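Long-range contacts in glycerophosphodiester phosphodiesterase (Parabacteroides distasonis, PDB 3NO3), which is a member of the glycerophosphodiester phosphodiesterase family with a TIM-barrel fold and holds a magnesium ion: residues 11-16 with 26-30; 19-25 with 76-80; 39-43 with 85-89; 134-140 with 153-159. All coordinates share one frame; numbering follows the deposited sequence. Where two conformers were deposited one is given.

Contact 1 (11-16 with 26-30); sequences RGYWKT and SLERA
The R29 guanidinium has the CD2 side of the Y13 ring over one face, the two planes 51° apart, and T16 OG1 at its edge, in the guanidinium plane, beside NH2. These groups join the loop that follows strand 6-9 of the TIM barrel to helix 24-32. R29 NH2 donates to T16 OG1 at 3.0 Å on a nearly straight path, and a water held by R29 NE also bonds T16 OG1, so the hydroxyl is tied to the arginine once directly and once through water. Bends at chi2 and chi3 (-75° and -67°) fold the R29 chain back over T16 CG2, 3.6 Å from NE; NH1 of R29 turns to a salt bridge with E32. T16 CB packs on one face of the Y13 ring, whose hydroxyl bonds E227. Y13 CB lies against the helix backbone, 3.6 Å from A30 N. At the other end of the contact G12 passes S26 with 4.4 Å between their CA atoms. S26 O accepts from Y13 N and, from the opposite face of its carbonyl plane, from A30 N in the helix. The S26 hydroxyl, OG, donates to R11 O at 2.7 Å, tilted out of that carbonyl's plane.

Contact 2 (19-25 with 76-80); sequences SAQNSIR and LSNGE
The N-terminus of helix 24-32, on the outer layer of the TIM barrel, is met here by the loop 76-80, whose E80 carboxylate binds the first turn of the helix. OE1 takes I24 N at 2.9 Å through its syn lone pair, and OE2 takes R25 N at 3.1 Å from its syn side, 16° out of the carboxylate plane. Both bonds are close to straight, and two successive N-H groups thus hold the carboxylate in a two-pronged grip. The positive end of the helix dipole would probably stabilise its charge. Beyond CG the E80 chain is extended (chi2 -178°), which carries the carboxylate across to the helix, where it also lies against S23 CB. N78 adds a third bond: ND2 donates to OE2 from above the carboxylate plane, while OD1 accepts from E80 N, an Asx turn. The same ND2 also bonds G18 O.

S23 is the N-cap residue. Its OG bonds A20 O, across the type II turn from A20 to S23, and caps S26 N. L76 CD1 sits 3.7 Å from S23 CB, and A20 CB lies 3.6 Å from N78 CG and 3.2 Å from S77 OG. Water adds a further link on the side of the exposed S77. One water joins S19 O to S77 OG, and a second, accepting from Q21 N at 3.0 Å, lies 2.8 Å from the same S77 OG.

Contact 3 (39-43 with 85-89); sequences EFDVH and LEQYL. With MG (magnesium ion), chain B.
A water bridges E39 O and Y88 OH, donating to the carbonyl at 2.8 Å and lying 2.9 Å from the hydroxyl, in the plane of the tyrosine ring. It spans strand 37-44 and helix 85-94, a barrel strand and an outer helix of the TIM barrel. Apart from this water the side-chain contacts between the two segments are apolar. The helix runs roughly antiparallel to the strand, with the segment axes 10.8 Å apart.

F40 and V42 point toward the helix, while E39 and D41 turn to the other side of the strand, where E39 OE2 and D41 OD1 each bind magnesium at 2.1 Å; E103 and two waters also bind it. One of these waters donates to both E39 OE1 and D41 OD2, tying the second oxygens of the two carboxylates together. E39 OE1 also accepts from R11 N, and D41 OD2 from N22 ND2, second-shell bonds that help to position the metal ligands.

The F40 and Y88 side chains run antiparallel, past one another. Their planes are 49° apart, too oblique for a stack or an edge-to-face pair. Y88 CE2 comes to 3.6 Å from F40 CG, while CD2 of the tyrosine lies over one face of the phenylalanine, toward the rim. The outer ring carbons of F40 reach the leucines obliquely: CE1 is 3.9 Å from L85 CD1, and CZ approaches L89 CD2. The same L85 methyl, CD1, also meets V42 CG2.

Contact 4 (134-140 with 153-159); sequences DYISFNM and SEVSYLN
F138 and L158 form the close-packed end of this contact: L158 CB stands 3.6 Å from the centroid of the F138 ring, only 6° off its normal, a CH-pi contact over the face. L158 CD1 touches F138 CD2 and also reaches I136 CG1, so the leucine packs between F138 and I136. On the opposite side of the pair, M140, a selenomethionine, bends at chi2 and chi3 (52° and 77°) to set CE over one face of the Y157 ring, 3.6 Å from CZ; N159 N covers the other face. Beside this packed end a water donates to F138 O and Y157 OH, the latter also bonded to E161.

The more open parts are lighter. The exposed N159 brings OD1 to the edge of the F138 ring, its amide nearly square to the ring plane, while its ND2 bonds E161. At the far end D134 and the partly exposed E154 run alongside each other, touching through CB and CG of the glutamate; D134 OD1 is held by R99 and E154 OE1 by T173.

Between these ends the backbones pair in parallel. Y135 N donates to E154 O at 2.9 Å, Y135 O accepts from S156 N, and S137 O from L158 N at 3.0 Å; S137 N to S156 O is weak. With helix 140-149 connecting them, strands 133-137 and 155-157 make a beta-alpha-beta unit of the TIM barrel.

How the contacts relate
Contacts 1, 2 and 3 form one connected region beside the magnesium site, and contact 4 lies further round the barrel, past strand 99-104. Contacts 1 and 2 share helix 24-32, with centres 9 Å apart, and are joined where Y13 O and S19 OG lie 2.8 Å apart. Contact 2 meets contact 3, their centres 12 Å apart, through S23 O and Y88 OH at 2.7 Å, a weak bond. The loops of contacts 1 and 2 thus border the metal ligands of contact 3, with the R11 side chain about 5 Å from magnesium at the nearest atoms and that of N22 about 6 Å. Contact 4 touches contact 3 through I136 CD1, 4.0 Å from E39 OE2.

Contact 1 (11-16 with 26-30)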
# COMPACT_ATOMS: atom_id res chain seq x y z
N ARG A 11 1.16 -4.82 -4.66
CA ARG A 11 0.02 -5.69 -5.07
C ARG A 11 0.20 -7.16 -4.62
O ARG A 11 -0.36 -8.06 -5.22
CB ARG A 11 -0.27 -5.59 -6.58
CG ARG A 11 -0.51 -4.13 -7.00
CD ARG A 11 -0.71 -3.90 -8.46
NE ARG A 11 -0.68 -2.46 -8.74
CZ ARG A 11 -0.79 -1.91 -9.96
NH1 ARG A 11 -1.00 -2.63 -11.06
NH2 ARG A 11 -0.73 -0.61 -10.08
N GLY A 12 1.00 -7.35 -3.58
CA GLY A 12 1.45 -8.66 -3.15
C GLY A 12 2.50 -9.23 -4.05
O GLY A 12 2.91 -8.60 -5.03
N TYR A 13 2.96 -10.44 -3.73
CA TYR A 13 3.95 -11.05 -4.61
C TYR A 13 3.20 -11.71 -5.75
O TYR A 13 2.78 -12.87 -5.65
CB TYR A 13 4.87 -12.03 -3.89
CG TYR A 13 6.06 -12.56 -4.68
CD1 TYR A 13 6.53 -11.96 -5.86
CD2 TYR A 13 6.78 -13.64 -4.20
CE1 TYR A 13 7.63 -12.43 -6.53
CE2 TYR A 13 7.91 -14.12 -4.87
CZ TYR A 13 8.33 -13.50 -6.04
OH TYR A 13 9.45 -13.96 -6.69
N TRP A 14 3.05 -10.94 -6.83
CA TRP A 14 2.28 -11.34 -7.99
C TRP A 14 3.10 -11.86 -9.16
O TRP A 14 2.55 -12.60 -9.96
CB TRP A 14 1.33 -10.24 -8.44
CG TRP A 14 1.97 -9.03 -8.96
CD1 TRP A 14 2.35 -7.95 -8.24
CD2 TRP A 14 2.28 -8.73 -10.33
NE1 TRP A 14 2.92 -7.02 -9.04
CE2 TRP A 14 2.88 -7.46 -10.34
CE3 TRP A 14 2.11 -9.41 -11.54
CZ2 TRP A 14 3.35 -6.85 -11.51
CZ3 TRP A 14 2.57 -8.79 -12.72
CH2 TRP A 14 3.18 -7.53 -12.69
N LYS A 15 4.39 -11.51 -9.25
CA LYS A 15 5.27 -11.97 -10.33
C LYS A 15 5.90 -13.32 -9.99
O LYS A 15 7.13 -13.48 -9.87
CB LYS A 15 6.33 -10.90 -10.66
CG LYS A 15 5.73 -9.71 -11.46
CD LYS A 15 6.81 -8.76 -11.99
CE LYS A 15 7.63 -9.33 -13.19
NZ LYS A 15 6.77 -9.47 -14.39
N THR A 16 5.03 -14.30 -9.81
CA THR A 16 5.41 -15.63 -9.40
C THR A 16 4.28 -16.59 -9.83
O THR A 16 3.11 -16.18 -9.95
CB THR A 16 5.72 -15.70 -7.88
OG1 THR A 16 6.35 -16.96 -7.59
CG2 THR A 16 4.46 -15.52 -6.97
N SER A 26 -1.22 -13.63 -4.00
CA SER A 26 -0.12 -12.65 -3.90
C SER A 26 0.18 -12.23 -2.46
O SER A 26 1.35 -12.05 -2.09
CB SER A 26 -0.31 -11.45 -4.84
OG SER A 26 -1.31 -10.50 -4.41
N LEU A 27 -0.87 -12.12 -1.65
CA LEU A 27 -0.76 -11.87 -0.23
C LEU A 27 -0.03 -13.05 0.45
O LEU A 27 0.88 -12.83 1.24
CB LEU A 27 -2.15 -11.69 0.38
CG LEU A 27 -2.25 -11.59 1.90
CD1 LEU A 27 -1.51 -10.40 2.42
CD2 LEU A 27 -3.71 -11.58 2.27
N GLU A 28 -0.45 -14.28 0.12
CA GLU A 28 0.19 -15.49 0.68
C GLU A 28 1.65 -15.59 0.30
O GLU A 28 2.51 -15.89 1.15
CB GLU A 28 -0.54 -16.75 0.22
CG GLU A 28 -1.98 -16.94 0.76
CD GLU A 28 -2.72 -18.13 0.12
OE1 GLU A 28 -2.34 -18.60 -0.98
OE2 GLU A 28 -3.71 -18.62 0.74
N ARG A 29 1.95 -15.34 -0.96
CA ARG A 29 3.32 -15.41 -1.43
C ARG A 29 4.21 -14.30 -0.83
O ARG A 29 5.39 -14.56 -0.51
CB ARG A 29 3.37 -15.43 -2.96
CG ARG A 29 2.72 -16.65 -3.58
CD ARG A 29 3.56 -17.96 -3.48
NE ARG A 29 4.77 -17.87 -4.26
CZ ARG A 29 6.03 -17.82 -3.83
NH1 ARG A 29 6.37 -17.92 -2.55
NH2 ARG A 29 6.99 -17.68 -4.73
N ALA A 30 3.69 -13.09 -0.65
CA ALA A 30 4.42 -12.02 0.10
C ALA A 30 4.83 -12.46 1.51
O ALA A 30 5.98 -12.25 1.93
CB ALA A 30 3.62 -10.73 0.16
O HOH W 1 4.45 -19.00 -6.84

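Contact 2 (19-25 with 76-80)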
# COMPACT_ATOMS: atom_id res chain seq x y z
N SER A 19 0.12 -16.70 -9.31
CA SER A 19 -0.23 -15.48 -8.62
C SER A 19 -0.83 -14.45 -9.58
O SER A 19 -0.94 -14.69 -10.78
CB SER A 19 0.95 -14.96 -7.80
OG SER A 19 0.49 -14.03 -6.79
N ALA A 20 -1.32 -13.36 -9.01
CA ALA A 20 -2.06 -12.32 -9.70
C ALA A 20 -1.96 -11.12 -8.81
O ALA A 20 -1.87 -11.26 -7.62
CB ALA A 20 -3.55 -12.67 -9.89
N GLN A 21 -2.00 -9.94 -9.41
CA GLN A 21 -2.04 -8.69 -8.63
C GLN A 21 -3.23 -8.68 -7.69
O GLN A 21 -4.33 -9.12 -8.06
CB GLN A 21 -2.09 -7.49 -9.60
CG GLN A 21 -0.81 -7.34 -10.38
CD GLN A 21 -0.86 -6.27 -11.46
OE1 GLN A 21 -1.67 -5.35 -11.42
NE2 GLN A 21 0.05 -6.39 -12.43
N ASN A 22 -3.03 -8.19 -6.46
CA ASN A 22 -4.16 -7.94 -5.53
C ASN A 22 -5.03 -9.16 -5.24
O ASN A 22 -6.26 -9.10 -5.21
CB ASN A 22 -5.00 -6.74 -6.02
CG ASN A 22 -4.36 -5.39 -5.71
OD1 ASN A 22 -3.98 -5.18 -4.59
ND2 ASN A 22 -4.29 -4.47 -6.68
N SER A 23 -4.36 -10.30 -5.07
CA SER A 23 -5.03 -11.60 -4.93
C SER A 23 -4.69 -12.23 -3.57
O SER A 23 -3.77 -11.80 -2.87
CB SER A 23 -4.59 -12.53 -6.07
OG SER A 23 -3.23 -12.91 -5.98
N ILE A 24 -5.45 -13.25 -3.22
CA ILE A 24 -5.18 -14.08 -2.05
C ILE A 24 -3.79 -14.73 -2.22
O ILE A 24 -2.95 -14.65 -1.30
CB ILE A 24 -6.26 -15.12 -1.86
CG1 ILE A 24 -7.62 -14.44 -1.53
CG2 ILE A 24 -5.77 -16.24 -0.85
CD1 ILE A 24 -7.68 -13.63 -0.22
N ARG A 25 -3.50 -15.24 -3.42
CA ARG A 25 -2.23 -15.86 -3.71
C ARG A 25 -1.07 -14.88 -3.54
O ARG A 25 -0.06 -15.24 -2.98
CB ARG A 25 -2.26 -16.46 -5.12
CG ARG A 25 -1.00 -17.10 -5.65
CD ARG A 25 -0.56 -18.38 -5.01
NE ARG A 25 0.24 -19.18 -5.97
CZ ARG A 25 0.89 -20.31 -5.70
NH1 ARG A 25 1.54 -20.93 -6.68
NH2 ARG A 25 0.92 -20.83 -4.47
N LEU A 76 -9.97 -12.75 -11.45
CA LEU A 76 -8.66 -12.19 -11.57
C LEU A 76 -7.88 -12.96 -12.63
O LEU A 76 -8.37 -13.98 -13.11
CB LEU A 76 -7.89 -12.23 -10.24
CG LEU A 76 -8.59 -11.58 -9.02
CD1 LEU A 76 -7.62 -11.45 -7.86
CD2 LEU A 76 -9.24 -10.22 -9.42
N SER A 77 -6.68 -12.48 -12.94
CA SER A 77 -5.81 -13.10 -13.96
C SER A 77 -5.43 -14.54 -13.68
O SER A 77 -5.10 -15.27 -14.64
CB SER A 77 -4.54 -12.24 -14.18
OG SER A 77 -3.67 -12.23 -13.07
N ASN A 78 -5.50 -14.98 -12.41
CA ASN A 78 -5.26 -16.39 -12.02
C ASN A 78 -6.54 -17.17 -11.74
O ASN A 78 -6.47 -18.26 -11.17
CB ASN A 78 -4.30 -16.48 -10.81
CG ASN A 78 -4.92 -15.95 -9.50
OD1 ASN A 78 -5.99 -15.30 -9.53
ND2 ASN A 78 -4.28 -16.23 -8.36
N GLY A 79 -7.70 -16.65 -12.15
CA GLY A 79 -8.98 -17.33 -11.92
C GLY A 79 -9.65 -17.12 -10.57
O GLY A 79 -10.78 -17.54 -10.38
N GLU A 80 -8.99 -16.47 -9.60
CA GLU A 80 -9.68 -16.14 -8.32
C GLU A 80 -10.85 -15.20 -8.55
O GLU A 80 -10.79 -14.39 -9.47
CB GLU A 80 -8.73 -15.41 -7.35
CG GLU A 80 -7.66 -16.25 -6.72
CD GLU A 80 -6.81 -15.42 -5.72
OE1 GLU A 80 -7.37 -14.47 -5.08
OE2 GLU A 80 -5.59 -15.75 -5.63
O HOH W 2 -1.93 -14.19 -13.36
O HOH W 3 -2.56 -9.76 -12.37

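Contact 3 (39-43 with 85-89)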
# COMPACT_ATOMS: atom_id res chain seq x y z
N GLU A 39 1.24 -4.81 -0.12
CA GLU A 39 0.38 -3.69 -0.52
C GLU A 39 -0.79 -4.18 -1.36
O GLU A 39 -0.68 -5.17 -2.12
CB GLU A 39 1.21 -2.65 -1.26
CG GLU A 39 0.47 -1.36 -1.59
CD GLU A 39 -0.08 -1.26 -3.00
OE1 GLU A 39 -0.02 -2.22 -3.83
OE2 GLU A 39 -0.52 -0.13 -3.36
N PHE A 40 -1.92 -3.50 -1.17
CA PHE A 40 -3.12 -3.80 -1.91
C PHE A 40 -4.02 -2.56 -2.05
O PHE A 40 -3.93 -1.65 -1.22
CB PHE A 40 -3.83 -5.02 -1.26
CG PHE A 40 -4.17 -4.82 0.16
CD1 PHE A 40 -5.39 -4.25 0.52
CD2 PHE A 40 -3.28 -5.16 1.17
CE1 PHE A 40 -5.68 -4.05 1.86
CE2 PHE A 40 -3.58 -4.96 2.50
CZ PHE A 40 -4.79 -4.40 2.83
N ASP A 41 -4.86 -2.56 -3.10
CA ASP A 41 -5.66 -1.41 -3.46
C ASP A 41 -7.14 -1.64 -3.18
O ASP A 41 -7.68 -2.69 -3.52
CB ASP A 41 -5.46 -1.12 -4.93
CG ASP A 41 -4.02 -0.99 -5.29
OD1 ASP A 41 -3.37 -0.06 -4.75
OD2 ASP A 41 -3.49 -1.76 -6.12
N VAL A 42 -7.78 -0.66 -2.56
CA VAL A 42 -9.16 -0.83 -2.06
C VAL A 42 -10.12 0.22 -2.65
O VAL A 42 -9.79 1.40 -2.65
CB VAL A 42 -9.18 -0.80 -0.55
CG1 VAL A 42 -10.66 -1.02 0.00
CG2 VAL A 42 -8.18 -1.84 0.03
N HIS A 43 -11.28 -0.23 -3.14
CA HIS A 43 -12.40 0.62 -3.57
C HIS A 43 -13.66 0.30 -2.75
O HIS A 43 -13.86 -0.85 -2.34
CB HIS A 43 -12.81 0.33 -4.99
CG HIS A 43 -11.75 0.50 -6.02
ND1 HIS A 43 -11.69 1.62 -6.82
CD2 HIS A 43 -10.80 -0.35 -6.48
CE1 HIS A 43 -10.69 1.48 -7.68
NE2 HIS A 43 -10.13 0.30 -7.48
N LEU A 85 -12.61 -6.96 0.69
CA LEU A 85 -11.63 -6.58 1.70
C LEU A 85 -11.75 -7.51 2.89
O LEU A 85 -10.73 -7.95 3.44
CB LEU A 85 -11.82 -5.13 2.16
CG LEU A 85 -10.86 -4.67 3.30
CD1 LEU A 85 -9.36 -4.78 2.81
CD2 LEU A 85 -11.25 -3.20 3.81
N GLU A 86 -12.97 -7.84 3.29
CA GLU A 86 -13.16 -8.79 4.37
C GLU A 86 -12.43 -10.10 4.13
O GLU A 86 -11.79 -10.60 5.05
CB GLU A 86 -14.63 -9.09 4.55
CG GLU A 86 -14.96 -10.02 5.72
CD GLU A 86 -16.44 -10.43 5.80
OE1 GLU A 86 -17.11 -10.52 4.72
OE2 GLU A 86 -16.91 -10.68 6.96
N GLN A 87 -12.58 -10.67 2.95
CA GLN A 87 -11.82 -11.91 2.61
C GLN A 87 -10.31 -11.72 2.68
O GLN A 87 -9.55 -12.61 3.14
CB GLN A 87 -12.18 -12.38 1.19
CG GLN A 87 -13.58 -13.01 1.10
CD GLN A 87 -14.17 -13.01 -0.28
OE1 GLN A 87 -13.51 -12.65 -1.27
NE2 GLN A 87 -15.41 -13.46 -0.37
N TYR A 88 -9.86 -10.57 2.21
CA TYR A 88 -8.42 -10.25 2.17
C TYR A 88 -7.89 -10.19 3.58
O TYR A 88 -6.85 -10.81 3.88
CB TYR A 88 -8.14 -8.92 1.41
CG TYR A 88 -6.92 -8.98 0.51
CD1 TYR A 88 -6.97 -9.66 -0.69
CD2 TYR A 88 -5.72 -8.35 0.85
CE1 TYR A 88 -5.86 -9.74 -1.55
CE2 TYR A 88 -4.62 -8.41 -0.01
CZ TYR A 88 -4.70 -9.10 -1.20
OH TYR A 88 -3.58 -9.20 -2.02
N LEU A 89 -8.64 -9.52 4.46
CA LEU A 89 -8.29 -9.41 5.85
C LEU A 89 -8.43 -10.71 6.65
O LEU A 89 -7.62 -10.94 7.54
CB LEU A 89 -9.10 -8.28 6.52
CG LEU A 89 -8.81 -6.91 5.86
CD1 LEU A 89 -9.60 -5.84 6.59
CD2 LEU A 89 -7.31 -6.56 5.76
MG MG B . -1.46 0.68 -5.07
O HOH W 4 -1.26 -7.67 -1.04
O HOH W 5 -0.99 -1.16 -6.08
O HOH W 6 -2.09 1.37 -6.99

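Contact 4 (134-140 with 153-159)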
# COMPACT_ATOMS: atom_id res chain seq x y z
N ASP A 134 -1.19 -0.19 7.85
CA ASP A 134 -0.71 1.16 7.52
C ASP A 134 -1.49 1.64 6.30
O ASP A 134 -1.77 0.85 5.40
CB ASP A 134 0.78 1.12 7.16
CG ASP A 134 1.68 0.61 8.27
OD1 ASP A 134 1.25 0.40 9.45
OD2 ASP A 134 2.87 0.43 7.94
N TYR A 135 -1.89 2.91 6.28
CA TYR A 135 -2.70 3.44 5.19
C TYR A 135 -1.87 4.34 4.27
O TYR A 135 -0.97 5.11 4.73
CB TYR A 135 -3.87 4.27 5.76
CG TYR A 135 -4.81 3.47 6.63
CD1 TYR A 135 -5.67 2.52 6.07
CD2 TYR A 135 -4.83 3.65 8.01
CE1 TYR A 135 -6.54 1.77 6.86
CE2 TYR A 135 -5.70 2.86 8.84
CZ TYR A 135 -6.55 1.91 8.23
OH TYR A 135 -7.45 1.17 9.02
N ILE A 136 -2.17 4.25 2.98
CA ILE A 136 -1.58 5.12 1.97
C ILE A 136 -2.68 5.56 1.01
O ILE A 136 -3.62 4.81 0.78
CB ILE A 136 -0.41 4.44 1.22
CG1 ILE A 136 -0.85 3.22 0.38
CG2 ILE A 136 0.70 3.96 2.24
CD1 ILE A 136 0.31 2.53 -0.46
N SER A 137 -2.59 6.76 0.42
CA SER A 137 -3.58 7.17 -0.60
C SER A 137 -3.05 8.33 -1.43
O SER A 137 -2.31 9.17 -0.91
CB SER A 137 -4.91 7.60 0.06
OG SER A 137 -5.93 7.85 -0.88
N PHE A 138 -3.42 8.38 -2.70
CA PHE A 138 -3.25 9.61 -3.47
C PHE A 138 -4.19 10.72 -3.07
O PHE A 138 -3.94 11.87 -3.44
CB PHE A 138 -3.50 9.35 -4.98
CG PHE A 138 -2.37 8.58 -5.64
CD1 PHE A 138 -1.27 9.25 -6.15
CD2 PHE A 138 -2.40 7.20 -5.73
CE1 PHE A 138 -0.21 8.54 -6.74
CE2 PHE A 138 -1.37 6.50 -6.35
CZ PHE A 138 -0.28 7.17 -6.84
N ASN A 139 -5.30 10.39 -2.40
CA ASN A 139 -6.34 11.35 -2.11
C ASN A 139 -6.15 11.99 -0.76
O ASN A 139 -6.15 11.30 0.28
CB ASN A 139 -7.72 10.66 -2.14
CG ASN A 139 -8.84 11.67 -2.07
OD1 ASN A 139 -9.29 12.06 -0.98
ND2 ASN A 139 -9.27 12.16 -3.25
N MSE A 140 -6.10 13.31 -0.75
CA MSE A 140 -5.84 14.03 0.49
C MSE A 140 -7.00 13.97 1.47
O MSE A 140 -6.76 13.89 2.67
CB MSE A 140 -5.52 15.50 0.18
CG MSE A 140 -5.20 16.36 1.40
SE MSE A 140 -3.83 15.65 2.60
CE MSE A 140 -2.32 16.12 1.49
N SER A 153 -2.12 5.41 14.02
CA SER A 153 -1.81 4.57 12.87
C SER A 153 -0.83 5.27 11.91
O SER A 153 -0.65 6.49 11.96
CB SER A 153 -3.07 4.18 12.09
OG SER A 153 -3.88 3.34 12.88
N GLU A 154 -0.19 4.48 11.06
CA GLU A 154 0.67 5.01 10.02
C GLU A 154 -0.22 5.46 8.84
O GLU A 154 -1.13 4.72 8.43
CB GLU A 154 1.65 3.95 9.57
CG GLU A 154 2.64 3.45 10.65
CD GLU A 154 3.54 4.57 11.12
OE1 GLU A 154 4.19 5.21 10.28
OE2 GLU A 154 3.51 4.87 12.30
N VAL A 155 -0.00 6.69 8.37
CA VAL A 155 -0.64 7.26 7.20
C VAL A 155 0.42 7.97 6.31
O VAL A 155 1.09 8.90 6.79
CB VAL A 155 -1.75 8.25 7.54
CG1 VAL A 155 -2.44 8.67 6.27
CG2 VAL A 155 -2.77 7.66 8.56
N SER A 156 0.57 7.54 5.04
CA SER A 156 1.51 8.17 4.11
C SER A 156 0.82 8.70 2.86
O SER A 156 -0.14 8.09 2.37
CB SER A 156 2.64 7.24 3.72
OG SER A 156 3.27 6.76 4.86
N TYR A 157 1.31 9.82 2.35
CA TYR A 157 0.74 10.42 1.15
C TYR A 157 1.43 9.85 -0.07
O TYR A 157 2.67 9.72 -0.06
CB TYR A 157 0.97 11.90 1.19
CG TYR A 157 0.25 12.75 0.18
CD1 TYR A 157 -1.12 12.60 -0.07
CD2 TYR A 157 0.90 13.80 -0.42
CE1 TYR A 157 -1.77 13.42 -0.94
CE2 TYR A 157 0.24 14.66 -1.27
CZ TYR A 157 -1.10 14.48 -1.51
OH TYR A 157 -1.71 15.31 -2.38
N LEU A 158 0.67 9.57 -1.14
CA LEU A 158 1.24 9.05 -2.39
C LEU A 158 1.54 10.07 -3.49
O LEU A 158 2.30 9.77 -4.39
CB LEU A 158 0.33 7.95 -2.99
CG LEU A 158 0.38 6.58 -2.32
CD1 LEU A 158 -0.87 5.79 -2.79
CD2 LEU A 158 1.68 5.81 -2.67
N ASN A 159 0.96 11.27 -3.43
CA ASN A 159 0.84 12.06 -4.69
C ASN A 159 2.07 12.88 -5.09
O ASN A 159 2.18 13.30 -6.26
CB ASN A 159 -0.39 12.96 -4.60
CG ASN A 159 -0.83 13.46 -5.95
OD1 ASN A 159 -1.10 12.66 -6.80
ND2 ASN A 159 -0.84 14.79 -6.15
O HOH W 7 -0.48 1.53 11.23
O HOH W 8 1.51 4.45 5.98
O HOH W 9 -4.06 14.42 -4.30